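PDB 4L1G: peptidoglycan-N-acetylglucosamine deacetylase BC_1960 from Bacillus cereus, which removes the acetyl group from N-acetylglucosamine residues of peptidoglycan, with zinc as cofactor, and also acts on soluble chitin and N-acetylchitooligomers. Local coordinates for residues Asp144-Arg147 with Asn148-Lys152. Sequence-based numbering, arbitrary orientation.
Sequences DEYR and NQIIK
Glu145 and Gln149 join side chains one helical turn apart. Gln149 NE2 donates to Glu145 OE1 at 2.8 Å, and the bond is nearly straight, 168° at the hydrogen. The carboxylate oxygen lies almost in the amide plane, but the amide nitrogen reaches it from above the carboxylate plane. The carboxylate and amide planes are 61° apart. Both chains bend at chi2. Glu145 folds there (68°) after CG leaves anti to the backbone N, which brings OE1 to the amide. The aliphatic part of Gln149 stays close to the backbone, with CG 3.2 Å from Glu145 O.

Tyr146 and Ile150 pair on a buried side of the helix. Ring atom CE1 lies 3.9 Å from CG1 of Ile150, and the two side chains approach at a slant. Each pair sits over an i to i+4 backbone bond: Gln149 N to Glu145 O at 2.8 Å, and Ile150 N to Tyr146 O at 3.1 Å.

Partners outside this helix turn hold Gln149 and cover Tyr146. Gln149 OE1 accepts from the backbone N of Tyr133 and of Ser134, so both ends of its buried amide are bonded and its rotation is set. Tyr146 packs on Val141 and Ala183. Separately, Arg147 makes a cation-pi contact with Trp182, a link to helix 177-185. The side chain of Gln149 is about 7 Å from that of the zinc ligand His135. Glu145 thus steadies an amide that ties helix 143-161 to the backbone between the zinc ligands His131 and His135, and probably helps to position the zinc-binding loop of this NodB-type polysaccharide deacetylase domain.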
loop_
_atom_site.group_PDB
_atom_site.type_symbol
_atom_site.label_atom_id
_atom_site.label_comp_id
_atom_site.label_asym_id
_atom_site.label_seq_id
_atom_site.Cartn_x
_atom_site.Cartn_y
_atom_site.Cartn_z
ATOM N N ASP A 144 -21.508 -0.745 -9.850
ATOM C CA ASP A 144 -21.797 -2.070 -9.306
ATOM C C ASP A 144 -20.552 -2.947 -9.251
ATOM O O ASP A 144 -20.304 -3.616 -8.251
ATOM C CB ASP A 144 -22.892 -2.772 -10.112
ATOM C CG ASP A 144 -24.254 -2.141 -9.917
ATOM O OD1 ASP A 144 -25.148 -2.389 -10.752
ATOM O OD2 ASP A 144 -24.429 -1.393 -8.928
ATOM N N GLU A 145 -19.777 -2.941 -10.329
ATOM C CA GLU A 145 -18.542 -3.715 -10.382
ATOM C C GLU A 145 -17.501 -3.175 -9.404
ATOM O O GLU A 145 -16.845 -3.944 -8.703
ATOM C CB GLU A 145 -17.977 -3.737 -11.804
ATOM C CG GLU A 145 -16.578 -4.337 -11.919
ATOM C CD GLU A 145 -16.532 -5.833 -11.638
ATOM O OE1 GLU A 145 -15.414 -6.389 -11.603
ATOM O OE2 GLU A 145 -17.602 -6.454 -11.459
ATOM N N TYR A 146 -17.360 -1.854 -9.364
ATOM C CA TYR A 146 -16.448 -1.200 -8.433
ATOM C C TYR A 146 -16.759 -1.574 -6.986
ATOM O O TYR A 146 -15.881 -2.018 -6.248
ATOM C CB TYR A 146 -16.511 0.316 -8.611
ATOM C CG TYR A 146 -15.996 1.107 -7.427
ATOM C CD1 TYR A 146 -14.643 1.141 -7.123
ATOM C CD2 TYR A 146 -16.866 1.832 -6.623
ATOM C CE1 TYR A 146 -14.171 1.867 -6.046
ATOM C CE2 TYR A 146 -16.404 2.559 -5.546
ATOM C CZ TYR A 146 -15.055 2.575 -5.262
ATOM O OH TYR A 146 -14.592 3.302 -4.190
ATOM N N ARG A 147 -18.016 -1.402 -6.593
ATOM C CA ARG A 147 -18.445 -1.719 -5.237
ATOM C C ARG A 147 -18.294 -3.207 -4.932
ATOM O O ARG A 147 -17.910 -3.583 -3.825
ATOM C CB ARG A 147 -19.880 -1.245 -5.004
ATOM C CG ARG A 147 -20.004 0.270 -5.030
ATOM C CD ARG A 147 -21.446 0.742 -5.059
ATOM N NE ARG A 147 -21.517 2.201 -5.132
ATOM C CZ ARG A 147 -22.642 2.892 -5.293
ATOM N NH1 ARG A 147 -23.802 2.259 -5.405
ATOM N NH2 ARG A 147 -22.607 4.217 -5.348
ATOM N N ASN A 148 -18.576 -4.044 -5.924
ATOM C CA ASN A 148 -18.386 -5.484 -5.784
ATOM C C ASN A 148 -16.919 -5.847 -5.555
ATOM O O ASN A 148 -16.608 -6.685 -4.712
ATOM C CB ASN A 148 -18.921 -6.220 -7.014
ATOM C CG ASN A 148 -18.971 -7.723 -6.817
ATOM O OD1 ASN A 148 -19.321 -8.208 -5.740
ATOM N ND2 ASN A 148 -18.616 -8.469 -7.858
ATOM N N GLN A 149 -16.027 -5.211 -6.312
ATOM C CA GLN A 149 -14.588 -5.435 -6.175
ATOM C C GLN A 149 -14.113 -5.124 -4.760
ATOM O O GLN A 149 -13.367 -5.897 -4.157
ATOM C CB GLN A 149 -13.808 -4.578 -7.179
ATOM C CG GLN A 149 -13.890 -5.052 -8.624
ATOM C CD GLN A 149 -12.933 -6.188 -8.931
ATOM O OE1 GLN A 149 -11.903 -6.344 -8.274
ATOM N NE2 GLN A 149 -13.269 -6.989 -9.936
ATOM N N ILE A 150 -14.555 -3.986 -4.235
ATOM C CA ILE A 150 -14.162 -3.551 -2.902
ATOM C C ILE A 150 -14.756 -4.437 -1.810
ATOM O O ILE A 150 -14.035 -4.927 -0.942
ATOM C CB ILE A 150 -14.578 -2.091 -2.645
ATOM C CG1 ILE A 150 -13.912 -1.164 -3.664
ATOM C CG2 ILE A 150 -14.217 -1.675 -1.229
ATOM C CD1 ILE A 150 -12.399 -1.238 -3.656
ATOM N N ILE A 151 -16.069 -4.641 -1.862
ATOM C CA ILE A 151 -16.781 -5.367 -0.812
ATOM C C ILE A 151 -16.366 -6.837 -0.715
ATOM O O ILE A 151 -16.140 -7.353 0.380
ATOM C CB ILE A 151 -18.313 -5.248 -0.984
ATOM C CG1 ILE A 151 -18.759 -3.796 -0.778
ATOM C CG2 ILE A 151 -19.043 -6.163 -0.010
ATOM C CD1 ILE A 151 -20.234 -3.564 -1.058
ATOM N N LYS A 152 -16.262 -7.504 -1.861
ATOM C CA LYS A 152 -15.806 -8.888 -1.898
ATOM C C LYS A 152 -14.412 -9.027 -1.289
ATOM O O LYS A 152 -14.137 -9.972 -0.553
ATOM C CB LYS A 152 -15.821 -9.420 -3.332
ATOM C CG LYS A 152 -15.300 -10.841 -3.473
ATOM C CD LYS A 152 -15.849 -11.522 -4.719
ATOM C CE LYS A 152 -15.446 -10.797 -5.988
ATOM N NZ LYS A 152 -15.972 -11.510 -7.189
#